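Local coordinates for protein N-ACETYLMURAMOYL-L-ALANINE AMIDASE CwlV (PDB 1JWQ) that probably hydrolyses, as a zinc-dependent N-acetylmuramoyl-L-alanine amidase catalytic domain, the amide bond between N-acetylmuramic acid and L-alanine in cell-wall peptidoglycan, at residues T28-L41 with L155-A169. Sequence-based numbering, arbitrary orientation.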
ATOM      1  N   THR A  28       9.617   1.593   7.268  1.00 12.27           N
ATOM      2  CA  THR A  28       9.340   2.910   7.832  1.00 11.62           C
ATOM      3  C   THR A  28       8.356   3.650   6.934  1.00 12.02           C
ATOM      4  O   THR A  28       7.387   4.243   7.410  1.00 11.77           O
ATOM      5  CB  THR A  28      10.642   3.727   7.941  1.00 12.83           C
ATOM      6  OG1 THR A  28      11.632   2.944   8.619  1.00 13.86           O
ATOM      7  CG2 THR A  28      10.406   5.015   8.713  1.00 12.87           C
ATOM      8  N   PHE A  29       8.623   3.620   5.633  1.00 10.37           N
ATOM      9  CA  PHE A  29       7.750   4.262   4.660  1.00 10.10           C
ATOM     10  C   PHE A  29       6.361   3.626   4.682  1.00 10.00           C
ATOM     11  O   PHE A  29       5.352   4.326   4.719  1.00 11.23           O
ATOM     12  CB  PHE A  29       8.339   4.128   3.253  1.00  9.94           C
ATOM     13  CG  PHE A  29       7.411   4.591   2.159  1.00 11.72           C
ATOM     14  CD1 PHE A  29       7.225   5.944   1.909  1.00 11.47           C
ATOM     15  CD2 PHE A  29       6.706   3.665   1.392  1.00 11.77           C
ATOM     16  CE1 PHE A  29       6.351   6.374   0.913  1.00 11.71           C
ATOM     17  CE2 PHE A  29       5.832   4.083   0.394  1.00 11.04           C
ATOM     18  CZ  PHE A  29       5.653   5.445   0.154  1.00 13.67           C
ATOM     19  N   ASN A  30       6.313   2.297   4.657  1.00  9.44           N
ATOM     20  CA  ASN A  30       5.041   1.589   4.647  1.00  9.34           C
ATOM     21  C   ASN A  30       4.153   1.942   5.829  1.00 10.00           C
ATOM     22  O   ASN A  30       2.952   2.158   5.669  1.00  9.18           O
ATOM     23  CB  ASN A  30       5.269   0.073   4.611  1.00 10.30           C
ATOM     24  CG  ASN A  30       5.983  -0.379   3.343  1.00  9.88           C
ATOM     25  OD1 ASN A  30       5.990   0.331   2.337  1.00  9.53           O
ATOM     26  ND2 ASN A  30       6.575  -1.572   3.384  1.00  9.42           N
ATOM     27  N   LEU A  31       4.741   1.997   7.017  1.00 10.86           N
ATOM     28  CA  LEU A  31       3.975   2.323   8.214  1.00 11.59           C
ATOM     29  C   LEU A  31       3.468   3.763   8.167  1.00 10.79           C
ATOM     30  O   LEU A  31       2.298   4.021   8.430  1.00 10.70           O
ATOM     31  CB  LEU A  31       4.836   2.116   9.458  1.00 12.06           C
ATOM     32  CG  LEU A  31       4.153   2.451  10.787  1.00 11.51           C
ATOM     33  CD1 LEU A  31       2.921   1.573  10.974  1.00 12.26           C
ATOM     34  CD2 LEU A  31       5.139   2.227  11.920  1.00 14.36           C
ATOM     35  N   ALA A  32       4.353   4.698   7.836  1.00 12.24           N
ATOM     36  CA  ALA A  32       3.973   6.106   7.757  1.00 11.45           C
ATOM     37  C   ALA A  32       2.795   6.286   6.802  1.00 13.35           C
ATOM     38  O   ALA A  32       1.870   7.056   7.073  1.00 13.55           O
ATOM     39  CB  ALA A  32       5.171   6.950   7.291  1.00  9.82           C
ATOM     40  N   MET A  33       2.830   5.570   5.682  1.00 11.97           N
ATOM     41  CA  MET A  33       1.758   5.655   4.696  1.00 11.71           C
ATOM     42  C   MET A  33       0.464   5.051   5.235  1.00 10.74           C
ATOM     43  O   MET A  33      -0.604   5.645   5.108  1.00 10.65           O
ATOM     44  CB  MET A  33       2.157   4.932   3.404  1.00 12.32           C
ATOM     45  CG  MET A  33       3.239   5.643   2.610  1.00 13.32           C
ATOM     46  SD  MET A  33       2.749   7.326   2.182  1.00 16.59           S
ATOM     47  CE  MET A  33       1.151   7.026   1.452  1.00 11.90           C
ATOM     48  N   ALA A  34       0.568   3.868   5.834  1.00 10.86           N
ATOM     49  CA  ALA A  34      -0.597   3.195   6.392  1.00 11.34           C
ATOM     50  C   ALA A  34      -1.278   4.063   7.444  1.00 11.71           C
ATOM     51  O   ALA A  34      -2.505   4.176   7.474  1.00 11.95           O
ATOM     52  CB  ALA A  34      -0.190   1.853   6.999  1.00 11.87           C
ATOM     53  N   LEU A  35      -0.483   4.685   8.306  1.00 12.00           N
ATOM     54  CA  LEU A  35      -1.035   5.536   9.355  1.00 12.88           C
ATOM     55  C   LEU A  35      -1.733   6.762   8.769  1.00 13.39           C
ATOM     56  O   LEU A  35      -2.770   7.191   9.272  1.00 13.83           O
ATOM     57  CB  LEU A  35       0.071   5.973  10.319  1.00 14.48           C
ATOM     58  CG  LEU A  35       0.716   4.842  11.125  1.00 15.53           C
ATOM     59  CD1 LEU A  35       1.797   5.407  12.022  1.00 17.97           C
ATOM     60  CD2 LEU A  35      -0.345   4.120  11.952  1.00 17.70           C
ATOM     61  N   LYS A  36      -1.163   7.327   7.711  1.00 13.06           N
ATOM     62  CA  LYS A  36      -1.766   8.495   7.076  1.00 13.07           C
ATOM     63  C   LYS A  36      -3.078   8.120   6.393  1.00 13.16           C
ATOM     64  O   LYS A  36      -4.061   8.859   6.473  1.00 12.50           O
ATOM     65  CB  LYS A  36      -0.800   9.116   6.063  1.00 13.45           C
ATOM     66  CG  LYS A  36       0.329   9.912   6.698  1.00 15.14           C
ATOM     67  CD  LYS A  36       1.324  10.398   5.658  1.00 19.40           C
ATOM     68  CE  LYS A  36       2.488  11.158   6.300  1.00 18.38           C
ATOM     69  NZ  LYS A  36       2.024  12.402   6.971  1.00 21.63           N
ATOM     70  N   VAL A  37      -3.100   6.972   5.723  1.00 12.85           N
ATOM     71  CA  VAL A  37      -4.317   6.535   5.052  1.00 12.10           C
ATOM     72  C   VAL A  37      -5.384   6.279   6.112  1.00 14.10           C
ATOM     73  O   VAL A  37      -6.552   6.619   5.926  1.00 13.73           O
ATOM     74  CB  VAL A  37      -4.065   5.256   4.215  1.00 13.22           C
ATOM     75  CG1 VAL A  37      -5.382   4.708   3.668  1.00 11.92           C
ATOM     76  CG2 VAL A  37      -3.127   5.577   3.064  1.00 10.41           C
ATOM     77  N   GLU A  38      -4.969   5.708   7.238  1.00 13.78           N
ATOM     78  CA  GLU A  38      -5.897   5.426   8.322  1.00 14.94           C
ATOM     79  C   GLU A  38      -6.536   6.712   8.834  1.00 15.01           C
ATOM     80  O   GLU A  38      -7.754   6.787   9.002  1.00 14.73           O
ATOM     81  CB  GLU A  38      -5.179   4.727   9.473  1.00 14.81           C
ATOM     82  CG  GLU A  38      -6.127   4.222  10.551  1.00 17.32           C
ATOM     83  CD  GLU A  38      -5.409   3.747  11.792  1.00 16.96           C
ATOM     84  OE1 GLU A  38      -6.006   2.966  12.558  1.00 20.92           O
ATOM     85  OE2 GLU A  38      -4.253   4.162  12.007  1.00 16.74           O
ATOM     86  N   SER A  39      -5.710   7.723   9.089  1.00 16.03           N
ATOM     87  CA  SER A  39      -6.208   9.003   9.589  1.00 17.00           C
ATOM     88  C   SER A  39      -7.251   9.611   8.660  1.00 16.07           C
ATOM     89  O   SER A  39      -8.262  10.152   9.114  1.00 16.52           O
ATOM     90  CB  SER A  39      -5.053   9.991   9.767  1.00 19.19           C
ATOM     91  OG  SER A  39      -4.083   9.478  10.663  1.00 26.44           O
ATOM     92  N   ILE A  40      -7.005   9.519   7.359  1.00 13.92           N
ATOM     93  CA  ILE A  40      -7.927  10.066   6.372  1.00 14.16           C
ATOM     94  C   ILE A  40      -9.240   9.288   6.342  1.00 15.16           C
ATOM     95  O   ILE A  40     -10.315   9.878   6.388  1.00 15.18           O
ATOM     96  CB  ILE A  40      -7.304  10.047   4.959  1.00 13.14           C
ATOM     97  CG1 ILE A  40      -6.064  10.945   4.932  1.00 13.09           C
ATOM     98  CG2 ILE A  40      -8.319  10.519   3.925  1.00 11.37           C
ATOM     99  CD1 ILE A  40      -5.230  10.795   3.678  1.00 13.24           C
ATOM    100  N   LEU A  41      -9.148   7.963   6.275  1.00 14.84           N
ATOM    101  CA  LEU A  41     -10.341   7.128   6.220  1.00 15.80           C
ATOM    102  C   LEU A  41     -11.132   7.096   7.525  1.00 17.49           C
ATOM    103  O   LEU A  41     -12.332   6.815   7.516  1.00 16.92           O
ATOM    104  CB  LEU A  41      -9.973   5.700   5.804  1.00 15.45           C
ATOM    105  CG  LEU A  41      -9.393   5.543   4.393  1.00 16.17           C
ATOM    106  CD1 LEU A  41      -9.096   4.074   4.123  1.00 14.66           C
ATOM    107  CD2 LEU A  41     -10.374   6.080   3.363  1.00 15.91           C
ATOM    108  N   LEU A 155       9.826   9.703  -1.767  1.00 15.09           N
ATOM    109  CA  LEU A 155       8.960   8.839  -0.974  1.00 14.58           C
ATOM    110  C   LEU A 155       8.996   9.192   0.508  1.00 15.81           C
ATOM    111  O   LEU A 155       8.021   8.967   1.225  1.00 15.25           O
ATOM    112  CB  LEU A 155       9.326   7.362  -1.174  1.00 14.52           C
ATOM    113  CG  LEU A 155       8.374   6.602  -2.112  1.00 15.81           C
ATOM    114  CD1 LEU A 155       8.456   7.192  -3.515  1.00 18.96           C
ATOM    115  CD2 LEU A 155       8.730   5.123  -2.132  1.00 17.29           C
ATOM    116  N   PHE A 156      10.112   9.747   0.972  1.00 16.29           N
ATOM    117  CA  PHE A 156      10.202  10.127   2.373  1.00 17.07           C
ATOM    118  C   PHE A 156       9.915  11.602   2.600  1.00 17.65           C
ATOM    119  O   PHE A 156      10.217  12.148   3.659  1.00 18.95           O
ATOM    120  CB  PHE A 156      11.557   9.738   2.962  1.00 17.24           C
ATOM    121  CG  PHE A 156      11.649   8.284   3.319  1.00 17.44           C
ATOM    122  CD1 PHE A 156      11.920   7.330   2.347  1.00 17.30           C
ATOM    123  CD2 PHE A 156      11.391   7.862   4.617  1.00 19.40           C
ATOM    124  CE1 PHE A 156      11.928   5.971   2.662  1.00 16.53           C
ATOM    125  CE2 PHE A 156      11.395   6.505   4.944  1.00 19.19           C
ATOM    126  CZ  PHE A 156      11.663   5.561   3.965  1.00 18.80           C
ATOM    127  N   ASP A 157       9.320  12.237   1.597  1.00 19.19           N
ATOM    128  CA  ASP A 157       8.943  13.640   1.695  1.00 20.57           C
ATOM    129  C   ASP A 157       7.527  13.672   2.266  1.00 20.31           C
ATOM    130  O   ASP A 157       6.627  13.004   1.754  1.00 17.62           O
ATOM    131  CB  ASP A 157       8.974  14.303   0.314  1.00 22.11           C
ATOM    132  CG  ASP A 157       8.483  15.743   0.344  1.00 25.52           C
ATOM    133  OD1 ASP A 157       7.251  15.962   0.337  1.00 24.43           O
ATOM    134  OD2 ASP A 157       9.331  16.656   0.385  1.00 26.99           O
ATOM    135  N   GLU A 158       7.336  14.443   3.331  1.00 20.42           N
ATOM    136  CA  GLU A 158       6.033  14.538   3.978  1.00 23.52           C
ATOM    137  C   GLU A 158       4.874  14.925   3.079  1.00 21.94           C
ATOM    138  O   GLU A 158       3.808  14.314   3.148  1.00 20.81           O
ATOM    139  CB  GLU A 158       6.104  15.503   5.165  1.00 27.87           C
ATOM    140  CG  GLU A 158       6.398  14.794   6.467  1.00 34.92           C
ATOM    141  CD  GLU A 158       5.375  13.711   6.757  1.00 37.89           C
ATOM    142  OE1 GLU A 158       4.454  13.950   7.571  1.00 38.94           O
ATOM    143  OE2 GLU A 158       5.489  12.623   6.155  1.00 42.48           O
ATOM    144  N   ASP A 159       5.068  15.935   2.239  1.00 21.12           N
ATOM    145  CA  ASP A 159       3.998  16.374   1.355  1.00 21.89           C
ATOM    146  C   ASP A 159       3.627  15.277   0.365  1.00 19.56           C
ATOM    147  O   ASP A 159       2.451  15.060   0.080  1.00 19.24           O
ATOM    148  CB  ASP A 159       4.401  17.650   0.614  1.00 24.46           C
ATOM    149  CG  ASP A 159       4.696  18.797   1.562  1.00 28.87           C
ATOM    150  OD1 ASP A 159       3.955  18.947   2.558  1.00 28.99           O
ATOM    151  OD2 ASP A 159       5.659  19.552   1.310  1.00 32.77           O
ATOM    152  N   PHE A 160       4.638  14.589  -0.153  1.00 19.27           N
ATOM    153  CA  PHE A 160       4.424  13.494  -1.094  1.00 16.75           C
ATOM    154  C   PHE A 160       3.544  12.441  -0.433  1.00 14.92           C
ATOM    155  O   PHE A 160       2.532  12.022  -0.994  1.00 15.25           O
ATOM    156  CB  PHE A 160       5.765  12.859  -1.481  1.00 16.66           C
ATOM    157  CG  PHE A 160       5.631  11.570  -2.252  1.00 14.73           C
ATOM    158  CD1 PHE A 160       5.416  11.580  -3.626  1.00 14.27           C
ATOM    159  CD2 PHE A 160       5.705  10.344  -1.595  1.00 14.22           C
ATOM    160  CE1 PHE A 160       5.276  10.386  -4.335  1.00 11.80           C
ATOM    161  CE2 PHE A 160       5.565   9.145  -2.297  1.00 12.38           C
ATOM    162  CZ  PHE A 160       5.351   9.170  -3.669  1.00 14.35           C
ATOM    163  N   GLN A 161       3.935  12.024   0.766  1.00 13.80           N
ATOM    164  CA  GLN A 161       3.187  11.009   1.503  1.00 15.40           C
ATOM    165  C   GLN A 161       1.737  11.410   1.731  1.00 15.11           C
ATOM    166  O   GLN A 161       0.827  10.610   1.531  1.00 13.34           O
ATOM    167  CB  GLN A 161       3.859  10.720   2.847  1.00 14.33           C
ATOM    168  CG  GLN A 161       5.305  10.272   2.718  1.00 13.84           C
ATOM    169  CD  GLN A 161       5.886   9.746   4.016  1.00 13.85           C
ATOM    170  OE1 GLN A 161       5.321   9.947   5.091  1.00 13.54           O
ATOM    171  NE2 GLN A 161       7.032   9.080   3.923  1.00 13.23           N
ATOM    172  N   ASN A 162       1.518  12.651   2.147  1.00 15.73           N
ATOM    173  CA  ASN A 162       0.160  13.114   2.398  1.00 14.80           C
ATOM    174  C   ASN A 162      -0.695  13.088   1.142  1.00 14.68           C
ATOM    175  O   ASN A 162      -1.860  12.699   1.182  1.00 13.80           O
ATOM    176  CB  ASN A 162       0.181  14.527   2.985  1.00 16.05           C
ATOM    177  CG  ASN A 162       0.717  14.551   4.401  1.00 17.82           C
ATOM    178  OD1 ASN A 162       0.379  13.689   5.214  1.00 18.23           O
ATOM    179  ND2 ASN A 162       1.544  15.545   4.711  1.00 18.32           N
ATOM    180  N   ARG A 163      -0.106  13.502   0.028  1.00 16.09           N
ATOM    181  CA  ARG A 163      -0.802  13.535  -1.249  1.00 16.96           C
ATOM    182  C   ARG A 163      -1.152  12.116  -1.704  1.00 15.13           C
ATOM    183  O   ARG A 163      -2.271  11.842  -2.143  1.00 13.85           O
ATOM    184  CB  ARG A 163       0.088  14.207  -2.289  1.00 19.46           C
ATOM    185  CG  ARG A 163      -0.558  14.378  -3.637  1.00 26.46           C
ATOM    186  CD  ARG A 163       0.504  14.499  -4.702  1.00 31.04           C
ATOM    187  NE  ARG A 163       1.646  15.294  -4.260  1.00 35.12           N
ATOM    188  CZ  ARG A 163       2.885  15.096  -4.691  1.00 36.30           C
ATOM    189  NH1 ARG A 163       3.133  14.127  -5.564  1.00 33.90           N
ATOM    190  NH2 ARG A 163       3.868  15.882  -4.275  1.00 37.60           N
ATOM    191  N   VAL A 164      -0.180  11.220  -1.587  1.00 13.70           N
ATOM    192  CA  VAL A 164      -0.361   9.831  -1.987  1.00 12.35           C
ATOM    193  C   VAL A 164      -1.335   9.118  -1.060  1.00 11.11           C
ATOM    194  O   VAL A 164      -2.153   8.320  -1.513  1.00 10.61           O
ATOM    195  CB  VAL A 164       0.993   9.092  -1.999  1.00 12.80           C
ATOM    196  CG1 VAL A 164       0.785   7.609  -2.280  1.00 12.11           C
ATOM    197  CG2 VAL A 164       1.893   9.702  -3.068  1.00 12.80           C
ATOM    198  N   ALA A 165      -1.252   9.415   0.234  1.00 11.02           N
ATOM    199  CA  ALA A 165      -2.148   8.805   1.206  1.00 10.66           C
ATOM    200  C   ALA A 165      -3.583   9.172   0.856  1.00 11.22           C
ATOM    201  O   ALA A 165      -4.497   8.357   0.990  1.00  9.50           O
ATOM    202  CB  ALA A 165      -1.810   9.283   2.619  1.00 10.41           C
ATOM    203  N   GLN A 166      -3.785  10.407   0.410  1.00 10.90           N
ATOM    204  CA  GLN A 166      -5.128  10.837   0.044  1.00 11.63           C
ATOM    205  C   GLN A 166      -5.572  10.091  -1.204  1.00 11.91           C
ATOM    206  O   GLN A 166      -6.737   9.720  -1.332  1.00 12.92           O
ATOM    207  CB  GLN A 166      -5.172  12.343  -0.221  1.00 12.03           C
ATOM    208  CG  GLN A 166      -6.570  12.850  -0.560  1.00 11.60           C
ATOM    209  CD  GLN A 166      -7.549  12.688   0.593  1.00 13.18           C
ATOM    210  OE1 GLN A 166      -7.349  13.241   1.677  1.00 16.00           O
ATOM    211  NE2 GLN A 166      -8.614  11.927   0.366  1.00 11.57           N
ATOM    212  N   GLY A 167      -4.637   9.878  -2.125  1.00 11.47           N
ATOM    213  CA  GLY A 167      -4.955   9.164  -3.347  1.00 10.87           C
ATOM    214  C   GLY A 167      -5.364   7.734  -3.040  1.00 11.52           C
ATOM    215  O   GLY A 167      -6.328   7.216  -3.605  1.00 11.39           O
ATOM    216  N   ILE A 168      -4.628   7.092  -2.140  1.00 11.25           N
ATOM    217  CA  ILE A 168      -4.932   5.720  -1.751  1.00 10.43           C
ATOM    218  C   ILE A 168      -6.294   5.684  -1.060  1.00 12.34           C
ATOM    219  O   ILE A 168      -7.115   4.796  -1.313  1.00 10.06           O
ATOM    220  CB  ILE A 168      -3.832   5.166  -0.813  1.00  9.31           C
ATOM    221  CG1 ILE A 168      -2.515   5.066  -1.591  1.00  9.60           C
ATOM    222  CG2 ILE A 168      -4.233   3.811  -0.260  1.00  8.62           C
ATOM    223  CD1 ILE A 168      -1.322   4.601  -0.754  1.00 10.66           C
ATOM    224  N   ALA A 169      -6.538   6.666  -0.199  1.00 12.32           N
ATOM    225  CA  ALA A 169      -7.810   6.750   0.503  1.00 13.42           C
ATOM    226  C   ALA A 169      -8.946   6.893  -0.509  1.00 12.32           C
ATOM    227  O   ALA A 169      -9.977   6.243  -0.380  1.00 12.87           O
ATOM    228  CB  ALA A 169      -7.801   7.941   1.472  1.00 11.11           C
TER
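Met33 and Ala165 mesh at the tight centre of this helix pair. Bent at both chi2 and chi3, the thioether lays SD 3.6 Å from Gln161 CB and turns CE in among Gln161, Val164, Ala165 and Ile168, as a knob into a hole; an unbranched, flexible chain suits so winding a path. In return Ala165, small enough for the backbones to close up, fits between Met33, Lys36, Val37 and Ile40, its CB 3.6 Å from Lys36 CB. In this open alpha-beta-alpha fold segments 28-41 and 158-169 cross at -57°; helix 26-42 rests on strand 2-8 through Val37, while Val164 and Ile168 meet helix 102-116. Nearer the zinc site, the flat Phe29 ring offers two faces: Leu155 CD2 lies over one in a CH-pi contact, 4.0 Å from the centroid, and Met33 CG sits above the opposite one, toward the rim. Gln161 joins aliphatic carbons for Met33 SD to an N-H donor: a nearly straight bond (168°) from NE2 to a lone pair of Leu155 O fixes the buried amide's rotation. Toward solvent, polar contacts take over: Lys36, long enough to reach past Gln161, bends at chi4 and gives NZ to Asn162 OD1 (2.7 Å) and, as a salt bridge, to Glu158 OE1 (2.9 Å).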